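Local coordinates for protein type II restriction enzyme MUNI (Mycoplasma, PDB 1D02) that cuts double-stranded DNA as a homodimer, recognising the sequence 5'-CAATTG-3' and cleaving after the first C to leave terminal 5'-phosphates, at residues L10-L15 with S185-V190; G37-L42 with I86-T91; E44-L49 with I94-I99; G104-K109 with E153-R158. The protein carries 1 engineered substitution. All coordinates share one frame; numbering follows the deposited sequence.

Contact 1: L10-L15 with S185-V190; sequences LNWQAL and SGEKLV
Leu15 and Glu187 bring the two backbones closest at one end, with CA atoms 7.4 Å apart, while Leu10 and Val190 lie farther apart at the other, at 9.1 Å. The gap between them is filled by side chains. Val190 is at the centre. Its CG1 branch is anti to the backbone N (chi1 -179°) and reaches two partners. Trp12 CH2 lies 3.5 Å from Val190 CG1, and Leu10 CD1 lies 3.6 Å from the same methyl. The Trp12 and Val190 side chains lie alongside each other and run antiparallel. The methyl meets the six-membered end of the indole. Leu10 CB also rests against one face of that indole, toward its rim. The other branch of Val190 turns to Leu15, with CG2 to Leu15 CD2 at 3.9 Å. Leu15 CD2 also sits on the first turn of the facing helix, 3.8 Å from Glu187 CA. The carbonyl O of Glu187 comes to the indole edge, near its plane. Asn11 is the N-cap of helix 12-21. Its OD1 accepts from Ala14 N at 3.0 Å, with the donor above the carbonyl plane. Both segments hold the beginnings of helices, so the contact joins the N-terminal turns of helices 12-21 and 186-197. Helix 27-34 closes the apolar patch, as Val30 touches Leu15 and Val190, and Val34 touches Val190. Gln191 and Asn194, farther along helix 186-197, meet Trp12. Leu189 carries the same helix onto Phe178 and Trp180 of strand 177-180.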
loop_
_atom_site.group_PDB
_atom_site.type_symbol
_atom_site.label_atom_id
_atom_site.label_comp_id
_atom_site.label_asym_id
_atom_site.label_seq_id
_atom_site.Cartn_x
_atom_site.Cartn_y
_atom_site.Cartn_z
ATOM N N LEU D 10 12.691 -19.864 -22.094
ATOM C CA LEU D 10 13.567 -19.796 -20.943
ATOM C C LEU D 10 14.467 -21.043 -20.864
ATOM O O LEU D 10 14.204 -22.048 -21.535
ATOM C CB LEU D 10 12.694 -19.627 -19.684
ATOM C CG LEU D 10 11.854 -18.348 -19.656
ATOM C CD1 LEU D 10 11.164 -18.198 -18.277
ATOM C CD2 LEU D 10 12.763 -17.156 -19.864
ATOM N N ASN D 11 15.528 -20.967 -20.059
ATOM C CA ASN D 11 16.473 -22.081 -19.940
ATOM C C ASN D 11 16.073 -23.016 -18.823
ATOM O O ASN D 11 16.691 -23.028 -17.750
ATOM C CB ASN D 11 17.865 -21.521 -19.680
ATOM C CG ASN D 11 18.963 -22.551 -19.886
ATOM O OD1 ASN D 11 18.718 -23.761 -19.840
ATOM N ND2 ASN D 11 20.186 -22.074 -20.064
ATOM N N TRP D 12 15.048 -23.815 -19.091
ATOM C CA TRP D 12 14.529 -24.734 -18.113
ATOM C C TRP D 12 15.557 -25.790 -17.705
ATOM O O TRP D 12 15.519 -26.269 -16.573
ATOM C CB TRP D 12 13.252 -25.379 -18.655
ATOM C CG TRP D 12 12.161 -24.352 -18.894
ATOM C CD1 TRP D 12 11.809 -23.776 -20.098
ATOM C CD2 TRP D 12 11.316 -23.741 -17.897
ATOM N NE1 TRP D 12 10.801 -22.852 -19.906
ATOM C CE2 TRP D 12 10.475 -22.810 -18.571
ATOM C CE3 TRP D 12 11.189 -23.884 -16.503
ATOM C CZ2 TRP D 12 9.521 -22.035 -17.900
ATOM C CZ3 TRP D 12 10.239 -23.109 -15.829
ATOM C CH2 TRP D 12 9.412 -22.197 -16.532
ATOM N N GLN D 13 16.465 -26.151 -18.614
ATOM C CA GLN D 13 17.476 -27.154 -18.273
ATOM C C GLN D 13 18.438 -26.627 -17.208
ATOM O O GLN D 13 18.853 -27.385 -16.321
ATOM C CB GLN D 13 18.266 -27.588 -19.514
ATOM C CG GLN D 13 17.394 -28.276 -20.583
ATOM C CD GLN D 13 17.033 -27.331 -21.724
ATOM O OE1 GLN D 13 16.770 -26.137 -21.498
ATOM N NE2 GLN D 13 17.017 -27.861 -22.963
ATOM N N ALA D 14 18.789 -25.341 -17.282
ATOM C CA ALA D 14 19.701 -24.768 -16.296
ATOM C C ALA D 14 19.010 -24.755 -14.939
ATOM O O ALA D 14 19.652 -25.025 -13.934
ATOM C CB ALA D 14 20.116 -23.357 -16.667
ATOM N N LEU D 15 17.711 -24.449 -14.913
ATOM C CA LEU D 15 16.975 -24.450 -13.639
ATOM C C LEU D 15 16.886 -25.878 -13.069
ATOM O O LEU D 15 17.028 -26.097 -11.840
ATOM C CB LEU D 15 15.565 -23.869 -13.831
ATOM C CG LEU D 15 14.658 -23.899 -12.587
ATOM C CD1 LEU D 15 15.339 -23.134 -11.435
ATOM C CD2 LEU D 15 13.320 -23.269 -12.877
ATOM N N SER D 185 9.236 -25.690 -5.393
ATOM C CA SER D 185 10.493 -25.489 -6.106
ATOM C C SER D 185 10.447 -24.226 -6.949
ATOM O O SER D 185 9.396 -23.597 -7.084
ATOM C CB SER D 185 10.816 -26.692 -6.992
ATOM O OG SER D 185 9.827 -26.832 -7.992
ATOM N N GLY D 186 11.599 -23.875 -7.512
ATOM C CA GLY D 186 11.713 -22.688 -8.342
ATOM C C GLY D 186 10.891 -22.747 -9.620
ATOM O O GLY D 186 10.428 -21.719 -10.124
ATOM N N GLU D 187 10.692 -23.950 -10.153
ATOM C CA GLU D 187 9.922 -24.108 -11.370
ATOM C C GLU D 187 8.548 -23.417 -11.325
ATOM O O GLU D 187 8.169 -22.714 -12.268
ATOM C CB GLU D 187 9.780 -25.614 -11.681
ATOM C CG GLU D 187 9.006 -25.919 -12.955
ATOM C CD GLU D 187 8.946 -27.414 -13.281
ATOM O OE1 GLU D 187 8.731 -28.229 -12.351
ATOM O OE2 GLU D 187 9.096 -27.770 -14.470
ATOM N N LYS D 188 7.808 -23.607 -10.237
ATOM C CA LYS D 188 6.499 -22.988 -10.102
ATOM C C LYS D 188 6.582 -21.454 -10.142
ATOM O O LYS D 188 5.724 -20.800 -10.734
ATOM C CB LYS D 188 5.871 -23.442 -8.783
ATOM C CG LYS D 188 4.478 -22.928 -8.556
ATOM C CD LYS D 188 3.439 -24.008 -8.823
ATOM C CE LYS D 188 2.101 -23.627 -8.172
ATOM N NZ LYS D 188 2.078 -23.773 -6.655
ATOM N N LEU D 189 7.605 -20.900 -9.493
ATOM C CA LEU D 189 7.832 -19.455 -9.460
ATOM C C LEU D 189 8.063 -18.946 -10.888
ATOM O O LEU D 189 7.435 -17.975 -11.326
ATOM C CB LEU D 189 9.061 -19.123 -8.588
ATOM C CG LEU D 189 9.553 -17.671 -8.624
ATOM C CD1 LEU D 189 8.531 -16.765 -7.951
ATOM C CD2 LEU D 189 10.922 -17.568 -7.919
ATOM N N VAL D 190 8.949 -19.614 -11.607
ATOM C CA VAL D 190 9.259 -19.195 -12.975
ATOM C C VAL D 190 8.053 -19.399 -13.901
ATOM O O VAL D 190 7.789 -18.558 -14.779
ATOM C CB VAL D 190 10.525 -19.941 -13.542
ATOM C CG1 VAL D 190 10.824 -19.449 -14.962
ATOM C CG2 VAL D 190 11.759 -19.654 -12.659
#

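Contact 2: G37-L42 with I86-T91; sequences GTKYVL and IENTET
Lys39 lays its side chain over Asn88 and Glu90. CG sits between the backbone N and the carbonyl carbon (chi1 63°), and the chain runs out extended. Its CE is 3.6 Å from Asn88 ND2, and its CD is 3.6 Å from Glu90 CD. Water 2 bridges Lys39 NZ to Glu90 OE2, and water 1 joins NZ to Asn88 ND2. Ser7 O also accepts from NZ. The Tyr40 ring lies beside Asn88, with CE2 4.0 Å from Asn88 CB and the ring and amide planes 62° apart. Water 4, at the ring edge, accepts from Tyr40 OH and Asn88 ND2. Strands 40-44 and 84-88 run antiparallel, the first being the outermost strand of the sheet within this chain. Val41 and Glu87 form the hydrogen-bonded pair. Tyr40 with Asn88 and Leu42 with Ile86 are non-hydrogen-bonded and share one face. Beyond the Tyr40-Asn88 pair, Lys39 O takes two bonds from Thr89, one from N and a shorter one from OG1 at 2.7 Å. Asn88 OD1 forms an Asx turn, accepting from Glu90 N. Leu42 CD1 packs 3.8 Å from Ile86 CG1, and both residues touch Phe31 of helix 27-34.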
loop_
_atom_site.group_PDB
_atom_site.type_symbol
_atom_site.label_atom_id
_atom_site.label_comp_id
_atom_site.label_asym_id
_atom_site.label_seq_id
_atom_site.Cartn_x
_atom_site.Cartn_y
_atom_site.Cartn_z
ATOM N N GLY D 37 21.834 -17.543 -20.908
ATOM C CA GLY D 37 21.832 -17.607 -22.361
ATOM C C GLY D 37 20.630 -16.987 -23.033
ATOM O O GLY D 37 20.519 -17.052 -24.261
ATOM N N THR D 38 19.728 -16.383 -22.261
ATOM C CA THR D 38 18.550 -15.756 -22.859
ATOM C C THR D 38 18.715 -14.238 -22.893
ATOM O O THR D 38 19.729 -13.681 -22.447
ATOM C CB THR D 38 17.254 -16.054 -22.058
ATOM O OG1 THR D 38 17.247 -15.252 -20.866
ATOM C CG2 THR D 38 17.176 -17.552 -21.652
ATOM N N LYS D 39 17.691 -13.575 -23.409
ATOM C CA LYS D 39 17.700 -12.129 -23.500
ATOM C C LYS D 39 17.258 -11.494 -22.184
ATOM O O LYS D 39 17.307 -10.269 -22.048
ATOM C CB LYS D 39 16.763 -11.659 -24.631
ATOM C CG LYS D 39 15.306 -12.006 -24.408
ATOM C CD LYS D 39 14.509 -11.861 -25.717
ATOM C CE LYS D 39 13.053 -12.251 -25.517
ATOM N NZ LYS D 39 12.259 -12.226 -26.795
ATOM N N TYR D 40 16.828 -12.317 -21.224
ATOM C CA TYR D 40 16.391 -11.768 -19.945
ATOM C C TYR D 40 17.520 -11.724 -18.935
ATOM O O TYR D 40 18.395 -12.590 -18.931
ATOM C CB TYR D 40 15.235 -12.582 -19.343
ATOM C CG TYR D 40 14.053 -12.736 -20.268
ATOM C CD1 TYR D 40 13.952 -13.840 -21.102
ATOM C CD2 TYR D 40 13.068 -11.746 -20.351
ATOM C CE1 TYR D 40 12.898 -13.966 -22.013
ATOM C CE2 TYR D 40 11.999 -11.853 -21.275
ATOM C CZ TYR D 40 11.932 -12.970 -22.105
ATOM O OH TYR D 40 10.943 -13.066 -23.068
ATOM N N VAL D 41 17.503 -10.705 -18.088
ATOM C CA VAL D 41 18.494 -10.594 -17.037
ATOM C C VAL D 41 17.759 -10.212 -15.762
ATOM O O VAL D 41 16.766 -9.493 -15.798
ATOM C CB VAL D 41 19.553 -9.524 -17.342
ATOM C CG1 VAL D 41 20.267 -9.853 -18.642
ATOM C CG2 VAL D 41 18.902 -8.166 -17.422
ATOM N N LEU D 42 18.233 -10.732 -14.642
ATOM C CA LEU D 42 17.626 -10.435 -13.352
ATOM C C LEU D 42 18.556 -9.456 -12.644
ATOM O O LEU D 42 19.776 -9.656 -12.628
ATOM C CB LEU D 42 17.525 -11.692 -12.481
ATOM C CG LEU D 42 16.924 -11.459 -11.087
ATOM C CD1 LEU D 42 15.409 -11.345 -11.131
ATOM C CD2 LEU D 42 17.373 -12.596 -10.187
ATOM N N ILE D 86 13.231 -7.670 -13.581
ATOM C CA ILE D 86 13.502 -8.583 -14.684
ATOM C C ILE D 86 13.446 -7.735 -15.951
ATOM O O ILE D 86 12.423 -7.095 -16.230
ATOM C CB ILE D 86 12.456 -9.700 -14.779
ATOM C CG1 ILE D 86 12.615 -10.625 -13.578
ATOM C CG2 ILE D 86 12.644 -10.484 -16.089
ATOM C CD1 ILE D 86 11.551 -11.645 -13.453
ATOM N N GLU D 87 14.548 -7.710 -16.698
ATOM C CA GLU D 87 14.563 -6.924 -17.932
ATOM C C GLU D 87 14.692 -7.797 -19.162
ATOM O O GLU D 87 15.438 -8.782 -19.154
ATOM C CB GLU D 87 15.744 -5.931 -17.955
ATOM C CG GLU D 87 15.829 -5.138 -19.287
ATOM C CD GLU D 87 16.873 -4.044 -19.277
ATOM O OE1 GLU D 87 17.583 -3.891 -18.261
ATOM O OE2 GLU D 87 16.985 -3.328 -20.297
ATOM N N ASN D 88 13.944 -7.450 -20.207
ATOM C CA ASN D 88 14.077 -8.107 -21.510
ATOM C C ASN D 88 15.085 -7.147 -22.175
ATOM O O ASN D 88 14.730 -6.001 -22.491
ATOM C CB ASN D 88 12.749 -8.076 -22.241
ATOM C CG ASN D 88 12.867 -8.538 -23.688
ATOM O OD1 ASN D 88 13.917 -8.370 -24.329
ATOM N ND2 ASN D 88 11.786 -9.094 -24.206
ATOM N N THR D 89 16.332 -7.589 -22.369
ATOM C CA THR D 89 17.363 -6.709 -22.912
ATOM C C THR D 89 17.209 -6.369 -24.392
ATOM O O THR D 89 17.939 -5.519 -24.896
ATOM C CB THR D 89 18.786 -7.254 -22.675
ATOM O OG1 THR D 89 18.937 -8.513 -23.351
ATOM C CG2 THR D 89 19.048 -7.426 -21.179
ATOM N N GLU D 90 16.274 -7.010 -25.079
ATOM C CA GLU D 90 16.056 -6.691 -26.488
ATOM C C GLU D 90 15.062 -5.551 -26.617
ATOM O O GLU D 90 15.233 -4.656 -27.447
ATOM C CB GLU D 90 15.533 -7.895 -27.255
ATOM C CG GLU D 90 16.581 -8.947 -27.515
ATOM C CD GLU D 90 16.076 -10.044 -28.426
ATOM O OE1 GLU D 90 16.864 -10.973 -28.701
ATOM O OE2 GLU D 90 14.900 -9.973 -28.864
ATOM N N THR D 91 14.033 -5.573 -25.785
ATOM C CA THR D 91 12.996 -4.548 -25.804
ATOM C C THR D 91 13.253 -3.438 -24.769
ATOM O O THR D 91 12.688 -2.348 -24.862
ATOM C CB THR D 91 11.645 -5.142 -25.465
ATOM O OG1 THR D 91 11.696 -5.655 -24.133
ATOM C CG2 THR D 91 11.272 -6.268 -26.419
HETATM O O HOH W 1 11.268 -9.762 -27.030
HETATM O O HOH W 2 12.545 -11.567 -29.528
HETATM O O HOH W 3 14.422 -12.979 -29.259
HETATM O O HOH W 4 9.285 -10.913 -23.183
#

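Contact 3: E44-L49 with I94-I99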
loop_
_atom_site.group_PDB
_atom_site.type_symbol
_atom_site.label_atom_id
_atom_site.label_comp_id
_atom_site.label_asym_id
_atom_site.label_seq_id
_atom_site.Cartn_x
_atom_site.Cartn_y
_atom_site.Cartn_z
ATOM N N GLU D 44 19.369 -7.616 -8.950
ATOM C CA GLU D 44 19.135 -7.675 -7.508
ATOM C C GLU D 44 19.249 -6.184 -7.117
ATOM O O GLU D 44 20.159 -5.485 -7.533
ATOM C CB GLU D 44 20.218 -8.578 -6.870
ATOM C CG GLU D 44 20.122 -10.020 -7.421
ATOM C CD GLU D 44 21.373 -10.904 -7.258
ATOM O OE1 GLU D 44 22.131 -10.727 -6.275
ATOM O OE2 GLU D 44 21.572 -11.808 -8.117
ATOM N N LYS D 45 18.290 -5.646 -6.384
ATOM C CA LYS D 45 18.359 -4.214 -6.038
ATOM C C LYS D 45 18.680 -3.205 -7.202
ATOM O O LYS D 45 19.636 -2.418 -7.144
ATOM C CB LYS D 45 19.345 -4.006 -4.865
ATOM C CG LYS D 45 19.253 -2.654 -4.162
ATOM C CD LYS D 45 20.206 -2.590 -2.968
ATOM C CE LYS D 45 20.125 -1.254 -2.240
ATOM N NZ LYS D 45 21.147 -1.166 -1.160
ATOM N N PRO D 46 17.875 -3.229 -8.276
ATOM C CA PRO D 46 18.006 -2.343 -9.451
ATOM C C PRO D 46 17.989 -0.886 -8.979
ATOM O O PRO D 46 17.348 -0.573 -7.976
ATOM C CB PRO D 46 16.761 -2.679 -10.272
ATOM C CG PRO D 46 15.784 -3.184 -9.209
ATOM C CD PRO D 46 16.659 -4.048 -8.376
ATOM N N LYS D 47 18.667 0.002 -9.708
ATOM C CA LYS D 47 18.759 1.410 -9.333
ATOM C C LYS D 47 17.927 2.371 -10.176
ATOM O O LYS D 47 18.066 3.585 -10.043
ATOM C CB LYS D 47 20.232 1.834 -9.374
ATOM C CG LYS D 47 21.093 0.962 -8.461
ATOM C CD LYS D 47 22.470 1.562 -8.210
ATOM C CE LYS D 47 23.388 1.494 -9.406
ATOM N NZ LYS D 47 24.779 1.923 -8.993
ATOM N N HIS D 48 17.045 1.836 -11.021
ATOM C CA HIS D 48 16.244 2.682 -11.909
ATOM C C HIS D 48 15.340 3.695 -11.255
ATOM O O HIS D 48 14.993 4.693 -11.876
ATOM C CB HIS D 48 15.366 1.823 -12.831
ATOM C CG HIS D 48 16.111 0.718 -13.508
ATOM N ND1 HIS D 48 16.578 -0.382 -12.826
ATOM C CD2 HIS D 48 16.510 0.565 -14.794
ATOM C CE1 HIS D 48 17.236 -1.169 -13.662
ATOM N NE2 HIS D 48 17.209 -0.617 -14.862
ATOM N N LEU D 49 14.959 3.441 -10.012
ATOM C CA LEU D 49 14.036 4.299 -9.276
ATOM C C LEU D 49 14.711 5.011 -8.098
ATOM O O LEU D 49 14.046 5.408 -7.137
ATOM C CB LEU D 49 12.869 3.425 -8.779
ATOM C CG LEU D 49 12.001 2.819 -9.898
ATOM C CD1 LEU D 49 11.609 1.387 -9.554
ATOM C CD2 LEU D 49 10.745 3.682 -10.098
ATOM N N ILE D 94 11.060 -3.473 -18.519
ATOM C CA ILE D 94 11.442 -3.999 -17.213
ATOM C C ILE D 94 10.250 -4.195 -16.284
ATOM O O ILE D 94 9.348 -3.350 -16.221
ATOM C CB ILE D 94 12.399 -3.025 -16.495
ATOM C CG1 ILE D 94 13.607 -2.736 -17.379
ATOM C CG2 ILE D 94 12.844 -3.618 -15.150
ATOM C CD1 ILE D 94 14.434 -1.541 -16.949
ATOM N N LEU D 95 10.263 -5.317 -15.562
ATOM C CA LEU D 95 9.219 -5.630 -14.580
ATOM C C LEU D 95 9.938 -5.485 -13.237
ATOM O O LEU D 95 10.958 -6.132 -13.013
ATOM C CB LEU D 95 8.730 -7.077 -14.754
ATOM C CG LEU D 95 7.820 -7.623 -13.641
ATOM C CD1 LEU D 95 6.481 -6.876 -13.714
ATOM C CD2 LEU D 95 7.601 -9.131 -13.806
ATOM N N PHE D 96 9.426 -4.623 -12.359
ATOM C CA PHE D 96 10.041 -4.415 -11.050
ATOM C C PHE D 96 9.367 -5.306 -10.026
ATOM O O PHE D 96 8.165 -5.553 -10.111
ATOM C CB PHE D 96 9.937 -2.929 -10.674
ATOM C CG PHE D 96 10.796 -2.053 -11.528
ATOM C CD1 PHE D 96 10.252 -1.331 -12.594
ATOM C CD2 PHE D 96 12.167 -2.006 -11.315
ATOM C CE1 PHE D 96 11.090 -0.578 -13.438
ATOM C CE2 PHE D 96 12.999 -1.260 -12.139
ATOM C CZ PHE D 96 12.460 -0.545 -13.204
ATOM N N GLY D 97 10.140 -5.820 -9.071
ATOM C CA GLY D 97 9.532 -6.724 -8.121
ATOM C C GLY D 97 9.829 -6.520 -6.660
ATOM O O GLY D 97 10.756 -5.800 -6.297
ATOM N N GLU D 98 9.028 -7.168 -5.819
ATOM C CA GLU D 98 9.215 -7.100 -4.375
ATOM C C GLU D 98 9.117 -8.518 -3.837
ATOM O O GLU D 98 8.547 -9.406 -4.480
ATOM C CB GLU D 98 8.132 -6.241 -3.704
ATOM C CG GLU D 98 8.123 -4.767 -4.077
ATOM C CD GLU D 98 9.476 -4.078 -3.896
ATOM O OE1 GLU D 98 10.306 -4.539 -3.069
ATOM O OE2 GLU D 98 9.724 -3.062 -4.590
ATOM N N ILE D 99 9.657 -8.725 -2.640
ATOM C CA ILE D 99 9.619 -10.026 -2.002
ATOM C C ILE D 99 9.165 -9.741 -0.576
ATOM O O ILE D 99 9.850 -9.018 0.162
ATOM C CB ILE D 99 11.016 -10.689 -1.986
ATOM C CG1 ILE D 99 11.471 -10.994 -3.435
ATOM C CG2 ILE D 99 10.967 -11.985 -1.179
ATOM C CD1 ILE D 99 12.823 -11.635 -3.522
#
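The Phe96 ring has Leu49 over one face, Ile94 over the other, and His48 and Pro46 at its edge. Leu49 CD1 stands 3.9 Å from the ring centroid, 12° off the normal, a CH-pi contact over the centre. Ile94 CG2 lies on the opposite face, nearer the rim. His48 meets the ring in an offset edge-to-face pair, with the Phe96 edge toward the imidazole face. The centroids are 5.5 Å apart and the planes are at 66°. His48 ND1 is 3.7 Å from Phe96 CE2. Ile94 CD1 reaches the other end of the imidazole, 3.6 Å from His48 NE2. Phe96 CG is anti to the carbonyl carbon (chi1 -69°), which places the ring between Leu49 and Ile94. Segment 44-49 runs from the end of strand 40-44 into a loop, which packs against strand 93-101 in the middle of the sheet. Tyr134 and Ile137 of helix 128-138 add to the same cluster. Farther along the strand, Glu98 and Ile99 probably open the E-x-K part of the PDDEXK signature. The contact is held by apolar and aromatic packing alone, and it buries His48 ND1, which has no polar partner in the model.

Contact 4: G104-K109 with E153-R158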
loop_
_atom_site.group_PDB
_atom_site.type_symbol
_atom_site.label_atom_id
_atom_site.label_comp_id
_atom_site.label_asym_id
_atom_site.label_seq_id
_atom_site.Cartn_x
_atom_site.Cartn_y
_atom_site.Cartn_z
ATOM N N GLY D 104 2.803 -16.785 9.580
ATOM C CA GLY D 104 1.377 -16.918 9.383
ATOM C C GLY D 104 0.746 -18.017 10.218
ATOM O O GLY D 104 1.416 -18.841 10.826
ATOM N N TRP D 105 -0.575 -18.008 10.256
ATOM C CA TRP D 105 -1.328 -19.022 10.979
ATOM C C TRP D 105 -1.411 -20.266 10.093
ATOM O O TRP D 105 -2.106 -20.273 9.067
ATOM C CB TRP D 105 -2.715 -18.444 11.287
ATOM C CG TRP D 105 -3.738 -19.396 11.787
ATOM C CD1 TRP D 105 -3.545 -20.473 12.609
ATOM C CD2 TRP D 105 -5.141 -19.286 11.584
ATOM N NE1 TRP D 105 -4.765 -21.037 12.935
ATOM C CE2 TRP D 105 -5.758 -20.323 12.317
ATOM C CE3 TRP D 105 -5.947 -18.400 10.853
ATOM C CZ2 TRP D 105 -7.144 -20.501 12.338
ATOM C CZ3 TRP D 105 -7.330 -18.577 10.878
ATOM C CH2 TRP D 105 -7.910 -19.621 11.614
ATOM N N VAL D 106 -0.666 -21.302 10.472
ATOM C CA VAL D 106 -0.668 -22.559 9.726
ATOM C C VAL D 106 -0.744 -23.685 10.753
ATOM O O VAL D 106 -0.958 -23.426 11.947
ATOM C CB VAL D 106 0.610 -22.713 8.821
ATOM C CG1 VAL D 106 0.598 -21.645 7.750
ATOM C CG2 VAL D 106 1.908 -22.613 9.655
ATOM N N GLU D 107 -0.577 -24.925 10.302
ATOM C CA GLU D 107 -0.637 -26.075 11.206
ATOM C C GLU D 107 0.319 -25.954 12.389
ATOM O O GLU D 107 1.487 -25.557 12.232
ATOM C CB GLU D 107 -0.301 -27.379 10.432
ATOM C CG GLU D 107 -1.278 -27.735 9.315
ATOM C CD GLU D 107 -0.868 -27.158 7.965
ATOM O OE1 GLU D 107 -0.014 -26.242 7.945
ATOM O OE2 GLU D 107 -1.401 -27.620 6.929
ATOM N N GLY D 108 -0.159 -26.299 13.585
ATOM C CA GLY D 108 0.704 -26.258 14.751
ATOM C C GLY D 108 0.906 -24.892 15.356
ATOM O O GLY D 108 1.685 -24.755 16.283
ATOM N N LYS D 109 0.194 -23.890 14.844
ATOM C CA LYS D 109 0.315 -22.527 15.351
ATOM C C LYS D 109 -0.992 -21.990 15.924
ATOM O O LYS D 109 -2.090 -22.376 15.506
ATOM C CB LYS D 109 0.714 -21.571 14.223
ATOM C CG LYS D 109 1.984 -21.929 13.479
ATOM C CD LYS D 109 3.200 -21.769 14.352
ATOM C CE LYS D 109 4.484 -21.907 13.540
ATOM N NZ LYS D 109 5.673 -21.556 14.387
ATOM N N GLU D 153 6.462 -15.016 0.501
ATOM C CA GLU D 153 7.193 -16.210 0.948
ATOM C C GLU D 153 6.931 -16.369 2.434
ATOM O O GLU D 153 6.554 -15.402 3.094
ATOM C CB GLU D 153 8.705 -16.012 0.759
ATOM C CG GLU D 153 9.153 -15.901 -0.703
ATOM C CD GLU D 153 10.659 -15.639 -0.878
ATOM O OE1 GLU D 153 11.396 -15.506 0.120
ATOM O OE2 GLU D 153 11.099 -15.541 -2.050
ATOM N N GLY D 154 7.159 -17.573 2.957
ATOM C CA GLY D 154 6.949 -17.805 4.385
ATOM C C GLY D 154 5.577 -18.388 4.687
ATOM O O GLY D 154 4.766 -18.634 3.786
ATOM N N ASP D 155 5.291 -18.604 5.965
ATOM C CA ASP D 155 3.992 -19.179 6.317
ATOM C C ASP D 155 2.793 -18.311 5.906
ATOM O O ASP D 155 1.667 -18.810 5.797
ATOM C CB ASP D 155 3.970 -19.500 7.821
ATOM C CG ASP D 155 4.779 -20.736 8.150
ATOM O OD1 ASP D 155 5.171 -20.917 9.320
ATOM O OD2 ASP D 155 5.015 -21.542 7.235
ATOM N N ILE D 156 3.010 -17.020 5.651
ATOM C CA ILE D 156 1.889 -16.181 5.225
ATOM C C ILE D 156 1.241 -16.768 3.975
ATOM O O ILE D 156 0.025 -16.661 3.791
ATOM C CB ILE D 156 2.348 -14.713 4.942
ATOM C CG1 ILE D 156 1.157 -13.838 4.537
ATOM C CG2 ILE D 156 3.429 -14.693 3.863
ATOM C CD1 ILE D 156 1.528 -12.325 4.383
ATOM N N THR D 157 2.033 -17.442 3.145
ATOM C CA THR D 157 1.513 -18.000 1.891
ATOM C C THR D 157 0.535 -19.144 2.062
ATOM O O THR D 157 -0.091 -19.572 1.092
ATOM C CB THR D 157 2.638 -18.519 0.979
ATOM O OG1 THR D 157 3.335 -19.571 1.650
ATOM C CG2 THR D 157 3.619 -17.411 0.646
ATOM N N ARG D 158 0.400 -19.651 3.287
ATOM C CA ARG D 158 -0.536 -20.751 3.524
ATOM C C ARG D 158 -1.545 -20.392 4.613
ATOM O O ARG D 158 -2.331 -21.223 5.038
ATOM C CB ARG D 158 0.248 -22.013 3.927
ATOM C CG ARG D 158 1.183 -22.548 2.806
ATOM C CD ARG D 158 1.795 -23.915 3.151
ATOM N NE ARG D 158 0.760 -24.928 3.333
ATOM C CZ ARG D 158 0.390 -25.409 4.520
ATOM N NH1 ARG D 158 0.981 -24.975 5.635
ATOM N NH2 ARG D 158 -0.593 -26.306 4.598
HETATM O O HOH W 5 4.156 -18.953 11.105
#
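Glu107 and Arg158 face each other in a bidentate, end-on salt bridge. Arg158 NH1 gives its hydrogen to Glu107 OE1 at 2.8 Å, and Arg158 NH2 to Glu107 OE2 at 2.8 Å. Both bonds are nearly straight. Each oxygen uses its syn lone pair, and the two flat groups are almost coplanar, 4° apart. This fixes the rotation of both groups. The Glu107 chain bends at chi2 (91°) to bring its carboxylate there. Val106 packs beside the pair. Its CG1 touches Arg158 CB at 3.9 Å, and its CG2 lies 3.7 Å from Asp155 OD1. Asp155 CB packs on Gly104 N at 3.4 Å. Water 5 accepts from Gly104 N and donates to Asp155 OD1, so it bridges the two loops. A type II turn from Val106 to Lys109 carries Glu107 into position, closed by Lys109 N to Val106 O. On the other side, a 3-10 segment presents Arg158. Gly154 O takes two bonds from Thr157, from N and OG1. Arg158 NE donates to Glu65 O of the second subunit, and Trp105 meets Phe67 of that subunit edge-to-face. The segments lie at or just past the C-terminal ends of parallel strands 93-101 and 148-153. These strands are joined by a beta-alpha-beta crossover through helix 128-138, and here its loops approach the second subunit and come within about 6 Å of the DNA at the nearest atoms.

In the fold
Contacts 1 and 3 are buried and apolar. Contacts 2 and 4 are only partly buried and carry the polar chemistry: strand bonds with bridging waters in contact 2, a two-point salt bridge in contact 4. Contacts 2 and 3 share the sheet, since strands 84-88 and 93-101 are neighbours and Ile86 N probably bonds to Leu95 O. Contact 1 pairs two helix starts outside the sheet and touches contact 2 through Leu10 and Tyr40. It also encloses the other three along the chain. Contact 3 lies nearest the chain centre. Contact 4, about 34 Å from contact 2 between centres, is the one whose segments touch the second subunit.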